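Local coordinates for 2-nitrobenzoate nitroreductase (Pseudomonas fluorescens, PDB 4Z85), which probably uses bound FMN to reduce the nitro group of 2-nitrobenzoate, as a member of the flavoredoxin family of flavin reductase-like proteins, at residues A[85-99]-A[127-141]. Sequence-based numbering, arbitrary orientation.
Sequences EQFVVNMVDERIAER and IDVPRITDAPIAWEC
Met91 CE sits over one face of the Trp139 indole, 3.5 Å from the centroid of its six-membered ring, while the indole NE1 is hydrogen-bonded to Ser21 OG of the second subunit. Cys141 CB likewise lies over a face of the Phe87 ring, 4.1 Å from its centroid. The Phe87-Cys141 pair belongs to the antiparallel pairing of 86-90 with 137-141 in the closed barrel of the flavin reductase-like fold. Phe87 with Cys141 and Val89 with Trp139 are hydrogen-bonded pairs, and Met91 N continues the pattern to Ile137 O. A bend in the Met91 chain (chi2 -51°) helps bring the terminal methyl over the indole.

On the sheet face that carries Val88, Asn90 and Ala138, Val88 CG1 packs on Ala138 CB. Asn90, with CG anti to its carbonyl carbon (chi1 -58°), uses OD1 to accept Ile132 N from above the amide plane, and its ND2 is held by Leu29 O and Thr31 OG1 of strand 28-33; this buried amide thus ties three chain segments together. Gln86 OE1 accepts Asp128 N at 2.9 Å, the donor tilted 30° from its carbonyl plane. Beyond the strands, Arg99 NH2 donates in the guanidinium plane to Arg95 O. The same Arg99 NH2 forms a 2.7 Å salt bridge to the anti lone pair of Asp134 OD2.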
loop_
_atom_site.group_PDB
_atom_site.type_symbol
_atom_site.label_atom_id
_atom_site.label_comp_id
_atom_site.label_asym_id
_atom_site.label_seq_id
_atom_site.Cartn_x
_atom_site.Cartn_y
_atom_site.Cartn_z
ATOM N N GLU A 85 6.571 9.076 -20.465
ATOM C CA GLU A 85 6.301 7.647 -20.278
ATOM C C GLU A 85 7.384 6.994 -19.421
ATOM O O GLU A 85 7.617 5.782 -19.497
ATOM C CB GLU A 85 6.168 6.947 -21.634
ATOM C CG GLU A 85 5.106 7.613 -22.495
ATOM C CD GLU A 85 4.921 6.947 -23.842
ATOM O OE1 GLU A 85 5.249 5.745 -23.970
ATOM O OE2 GLU A 85 4.441 7.636 -24.769
ATOM N N GLN A 86 8.031 7.818 -18.600
ATOM C CA GLN A 86 9.089 7.374 -17.709
ATOM C C GLN A 86 9.009 8.125 -16.400
ATOM O O GLN A 86 8.576 9.279 -16.377
ATOM C CB GLN A 86 10.477 7.614 -18.306
ATOM C CG GLN A 86 10.705 7.147 -19.708
ATOM C CD GLN A 86 12.132 7.406 -20.141
ATOM O OE1 GLN A 86 12.822 8.249 -19.563
ATOM N NE2 GLN A 86 12.586 6.679 -21.144
ATOM N N PHE A 87 9.451 7.477 -15.323
ATOM C CA PHE A 87 9.587 8.158 -14.030
ATOM C C PHE A 87 10.321 7.276 -13.042
ATOM O O PHE A 87 10.547 6.082 -13.303
ATOM C CB PHE A 87 8.222 8.581 -13.459
ATOM C CG PHE A 87 7.252 7.445 -13.248
ATOM C CD1 PHE A 87 6.521 6.932 -14.310
ATOM C CD2 PHE A 87 7.035 6.924 -11.976
ATOM C CE1 PHE A 87 5.611 5.902 -14.119
ATOM C CE2 PHE A 87 6.123 5.900 -11.776
ATOM C CZ PHE A 87 5.412 5.383 -12.846
ATOM N N VAL A 88 10.717 7.867 -11.916
ATOM C CA VAL A 88 11.398 7.092 -10.885
ATOM C C VAL A 88 10.576 7.083 -9.616
ATOM O O VAL A 88 10.098 8.129 -9.178
ATOM C CB VAL A 88 12.796 7.640 -10.553
ATOM C CG1 VAL A 88 13.375 6.960 -9.292
ATOM C CG2 VAL A 88 13.739 7.453 -11.744
ATOM N N VAL A 89 10.410 5.895 -9.047
ATOM C CA VAL A 89 9.881 5.797 -7.689
ATOM C C VAL A 89 11.047 5.703 -6.704
ATOM O O VAL A 89 11.779 4.731 -6.677
ATOM C CB VAL A 89 8.945 4.579 -7.523
ATOM C CG1 VAL A 89 8.525 4.430 -6.056
ATOM C CG2 VAL A 89 7.718 4.729 -8.413
ATOM N N ASN A 90 11.218 6.734 -5.893
ATOM C CA ASN A 90 12.243 6.741 -4.864
ATOM C C ASN A 90 11.614 6.311 -3.567
ATOM O O ASN A 90 10.599 6.880 -3.168
ATOM C CB ASN A 90 12.857 8.131 -4.679
ATOM C CG ASN A 90 13.463 8.674 -5.950
ATOM O OD1 ASN A 90 14.623 8.389 -6.257
ATOM N ND2 ASN A 90 12.687 9.453 -6.695
ATOM N N MET A 91 12.210 5.313 -2.938
ATOM C CA MET A 91 11.727 4.820 -1.651
ATOM C C MET A 91 12.258 5.738 -0.560
ATOM O O MET A 91 13.228 6.476 -0.769
ATOM C CB MET A 91 12.158 3.371 -1.415
ATOM C CG MET A 91 11.693 2.411 -2.508
ATOM S SD MET A 91 9.917 2.558 -2.835
ATOM C CE MET A 91 9.750 1.342 -4.123
ATOM N N VAL A 92 11.620 5.696 0.605
ATOM C CA VAL A 92 11.812 6.740 1.602
ATOM C C VAL A 92 12.270 6.164 2.930
ATOM O O VAL A 92 11.544 5.391 3.545
ATOM C CB VAL A 92 10.507 7.545 1.833
ATOM C CG1 VAL A 92 10.721 8.613 2.919
ATOM C CG2 VAL A 92 9.998 8.163 0.521
ATOM N N ASP A 93 13.478 6.527 3.362
ATOM C CA ASP A 93 13.914 6.209 4.716
ATOM C C ASP A 93 14.373 7.484 5.429
ATOM O O ASP A 93 14.127 8.585 4.954
ATOM C CB ASP A 93 15.008 5.137 4.712
ATOM C CG ASP A 93 16.340 5.614 4.130
ATOM O OD1 ASP A 93 16.432 6.739 3.607
ATOM O OD2 ASP A 93 17.304 4.822 4.200
ATOM N N GLU A 94 15.003 7.320 6.586
ATOM C CA GLU A 94 15.363 8.451 7.430
ATOM C C GLU A 94 16.132 9.544 6.683
ATOM O O GLU A 94 15.894 10.742 6.895
ATOM C CB GLU A 94 16.193 7.947 8.615
ATOM C CG GLU A 94 16.401 8.978 9.686
ATOM C CD GLU A 94 17.385 8.520 10.746
ATOM O OE1 GLU A 94 17.421 7.306 11.035
ATOM O OE2 GLU A 94 18.129 9.376 11.281
ATOM N N ARG A 95 17.033 9.125 5.800
ATOM C CA ARG A 95 17.932 10.056 5.112
ATOM C C ARG A 95 17.202 11.087 4.249
ATOM O O ARG A 95 17.700 12.200 4.041
ATOM C CB ARG A 95 18.925 9.278 4.251
ATOM C CG ARG A 95 20.000 10.132 3.593
ATOM C CD ARG A 95 21.040 9.270 2.896
ATOM N NE ARG A 95 21.859 8.524 3.847
ATOM C CZ ARG A 95 21.745 7.220 4.073
ATOM N NH1 ARG A 95 20.844 6.512 3.411
ATOM N NH2 ARG A 95 22.529 6.624 4.960
ATOM N N ILE A 96 16.029 10.730 3.734
ATOM C CA ILE A 96 15.300 11.667 2.892
ATOM C C ILE A 96 13.894 11.998 3.372
ATOM O O ILE A 96 13.169 12.686 2.677
ATOM C CB ILE A 96 15.209 11.160 1.441
ATOM C CG1 ILE A 96 14.394 9.864 1.354
ATOM C CG2 ILE A 96 16.606 10.946 0.866
ATOM C CD1 ILE A 96 14.029 9.494 -0.086
ATOM N N ALA A 97 13.521 11.546 4.566
ATOM C CA ALA A 97 12.144 11.715 5.034
ATOM C C ALA A 97 11.691 13.179 5.118
ATOM O O ALA A 97 10.593 13.538 4.659
ATOM C CB ALA A 97 11.980 11.042 6.395
ATOM N N GLU A 98 12.516 14.032 5.725
ATOM C CA GLU A 98 12.101 15.428 5.882
ATOM C C GLU A 98 11.888 16.130 4.533
ATOM O O GLU A 98 10.871 16.796 4.317
ATOM C CB GLU A 98 13.125 16.214 6.707
ATOM C CG GLU A 98 12.723 17.667 6.894
ATOM C CD GLU A 98 11.426 17.814 7.669
ATOM O OE1 GLU A 98 10.509 18.505 7.186
ATOM O OE2 GLU A 98 11.329 17.231 8.770
ATOM N N ARG A 99 12.851 15.968 3.632
ATOM C CA ARG A 99 12.749 16.586 2.323
ATOM C C ARG A 99 11.575 15.994 1.549
ATOM O O ARG A 99 10.872 16.700 0.830
ATOM C CB ARG A 99 14.060 16.423 1.559
ATOM C CG ARG A 99 15.187 17.282 2.123
ATOM C CD ARG A 99 16.512 16.970 1.448
ATOM N NE ARG A 99 17.083 15.708 1.903
ATOM C CZ ARG A 99 18.153 15.138 1.365
ATOM N NH1 ARG A 99 18.783 15.724 0.343
ATOM N NH2 ARG A 99 18.594 13.978 1.837
ATOM N N ILE A 127 16.561 4.778 -18.079
ATOM C CA ILE A 127 15.627 5.822 -18.472
ATOM C C ILE A 127 16.259 7.191 -18.275
ATOM O O ILE A 127 17.351 7.302 -17.724
ATOM C CB ILE A 127 14.297 5.760 -17.664
ATOM C CG1 ILE A 127 14.582 5.805 -16.161
ATOM C CG2 ILE A 127 13.490 4.520 -18.014
ATOM C CD1 ILE A 127 13.328 5.902 -15.323
ATOM N N ASP A 128 15.560 8.229 -18.712
ATOM C CA ASP A 128 16.101 9.585 -18.682
ATOM C C ASP A 128 15.855 10.308 -17.363
ATOM O O ASP A 128 16.631 11.182 -16.973
ATOM C CB ASP A 128 15.512 10.408 -19.826
ATOM C CG ASP A 128 15.945 9.898 -21.191
ATOM O OD1 ASP A 128 17.104 9.436 -21.315
ATOM O OD2 ASP A 128 15.123 9.950 -22.130
ATOM N N VAL A 129 14.775 9.951 -16.677
ATOM C CA VAL A 129 14.445 10.600 -15.411
ATOM C C VAL A 129 15.435 10.155 -14.344
ATOM O O VAL A 129 15.702 8.969 -14.198
ATOM C CB VAL A 129 13.000 10.274 -14.964
ATOM C CG1 VAL A 129 12.664 10.983 -13.650
ATOM C CG2 VAL A 129 12.015 10.672 -16.042
ATOM N N PRO A 130 16.006 11.117 -13.607
ATOM C CA PRO A 130 16.989 10.819 -12.568
ATOM C C PRO A 130 16.330 10.404 -11.254
ATOM O O PRO A 130 15.162 10.722 -11.029
ATOM C CB PRO A 130 17.714 12.150 -12.395
ATOM C CG PRO A 130 16.658 13.151 -12.650
ATOM C CD PRO A 130 15.796 12.569 -13.750
ATOM N N ARG A 131 17.090 9.708 -10.422
ATOM C CA ARG A 131 16.675 9.371 -9.073
ATOM C C ARG A 131 17.217 10.407 -8.104
ATOM O O ARG A 131 18.095 11.201 -8.454
ATOM C CB ARG A 131 17.179 7.992 -8.685
ATOM C CG ARG A 131 18.684 7.945 -8.481
ATOM C CD ARG A 131 19.105 6.620 -7.914
ATOM N NE ARG A 131 20.560 6.454 -7.857
ATOM C CZ ARG A 131 21.336 6.930 -6.887
ATOM N NH1 ARG A 131 20.810 7.634 -5.891
ATOM N NH2 ARG A 131 22.644 6.708 -6.917
ATOM N N ILE A 132 16.692 10.391 -6.884
ATOM C CA ILE A 132 17.202 11.238 -5.813
ATOM C C ILE A 132 18.500 10.643 -5.293
ATOM O O ILE A 132 18.574 9.443 -5.034
ATOM C CB ILE A 132 16.161 11.371 -4.689
ATOM C CG1 ILE A 132 15.028 12.291 -5.158
ATOM C CG2 ILE A 132 16.805 11.880 -3.398
ATOM C CD1 ILE A 132 13.800 12.233 -4.293
ATOM N N THR A 133 19.540 11.470 -5.174
ATOM C CA THR A 133 20.860 10.949 -4.839
ATOM C C THR A 133 20.845 10.191 -3.512
ATOM O O THR A 133 21.436 9.121 -3.397
ATOM C CB THR A 133 21.920 12.088 -4.790
ATOM O OG1 THR A 133 21.965 12.745 -6.059
ATOM C CG2 THR A 133 23.299 11.530 -4.490
ATOM N N ASP A 134 20.123 10.713 -2.524
ATOM C CA ASP A 134 20.148 10.109 -1.196
ATOM C C ASP A 134 19.140 8.951 -0.996
ATOM O O ASP A 134 19.022 8.431 0.115
ATOM C CB ASP A 134 19.889 11.178 -0.129
ATOM C CG ASP A 134 21.113 12.018 0.189
ATOM O OD1 ASP A 134 22.229 11.652 -0.238
ATOM O OD2 ASP A 134 20.946 13.043 0.884
ATOM N N ALA A 135 18.423 8.546 -2.045
ATOM C CA ALA A 135 17.387 7.511 -1.890
ATOM C C ALA A 135 17.988 6.154 -1.557
ATOM O O ALA A 135 19.004 5.770 -2.127
ATOM C CB ALA A 135 16.530 7.404 -3.152
ATOM N N PRO A 136 17.354 5.412 -0.631
ATOM C CA PRO A 136 17.859 4.083 -0.262
ATOM C C PRO A 136 17.723 3.082 -1.402
ATOM O O PRO A 136 18.609 2.267 -1.652
ATOM C CB PRO A 136 16.981 3.687 0.929
ATOM C CG PRO A 136 15.721 4.519 0.774
ATOM C CD PRO A 136 16.169 5.805 0.156
ATOM N N ILE A 137 16.579 3.149 -2.072
ATOM C CA ILE A 137 16.226 2.261 -3.170
ATOM C C ILE A 137 15.425 3.100 -4.142
ATOM O O ILE A 137 14.678 3.980 -3.723
ATOM C CB ILE A 137 15.391 1.034 -2.707
ATOM C CG1 ILE A 137 16.132 0.213 -1.638
ATOM C CG2 ILE A 137 15.038 0.146 -3.888
ATOM C CD1 ILE A 137 15.323 -0.959 -1.105
ATOM N N ALA A 138 15.584 2.850 -5.441
ATOM C CA ALA A 138 14.775 3.529 -6.445
ATOM C C ALA A 138 14.364 2.562 -7.538
ATOM O O ALA A 138 15.118 1.680 -7.914
ATOM C CB ALA A 138 15.533 4.718 -7.037
ATOM N N TRP A 139 13.139 2.696 -8.019
ATOM C CA TRP A 139 12.665 1.939 -9.165
ATOM C C TRP A 139 12.729 2.836 -10.396
ATOM O O TRP A 139 12.160 3.927 -10.410
ATOM C CB TRP A 139 11.220 1.463 -8.968
ATOM C CG TRP A 139 10.977 0.454 -7.897
ATOM C CD1 TRP A 139 11.906 -0.244 -7.175
ATOM C CD2 TRP A 139 9.695 0.019 -7.430
ATOM N NE1 TRP A 139 11.275 -1.095 -6.294
ATOM C CE2 TRP A 139 9.918 -0.954 -6.438
ATOM C CE3 TRP A 139 8.372 0.365 -7.758
ATOM C CZ2 TRP A 139 8.870 -1.579 -5.756
ATOM C CZ3 TRP A 139 7.342 -0.254 -7.088
ATOM C CH2 TRP A 139 7.590 -1.217 -6.099
ATOM N N GLU A 140 13.445 2.382 -11.421
ATOM C CA GLU A 140 13.397 2.997 -12.737
ATOM C C GLU A 140 12.207 2.401 -13.480
ATOM O O GLU A 140 12.153 1.174 -13.715
ATOM C CB GLU A 140 14.715 2.757 -13.499
ATOM C CG GLU A 140 15.945 3.261 -12.725
ATOM C CD GLU A 140 17.250 3.118 -13.502
ATOM O OE1 GLU A 140 17.225 2.544 -14.612
ATOM O OE2 GLU A 140 18.296 3.583 -12.991
ATOM N N CYS A 141 11.262 3.285 -13.824
ATOM C CA CYS A 141 9.952 2.874 -14.315
ATOM C C CYS A 141 9.557 3.460 -15.652
ATOM O O CYS A 141 9.912 4.598 -15.997
ATOM C CB CYS A 141 8.868 3.257 -13.311
ATOM S SG CYS A 141 9.187 2.711 -11.629
HETATM O O HOH W 1 19.804 13.816 -2.275
#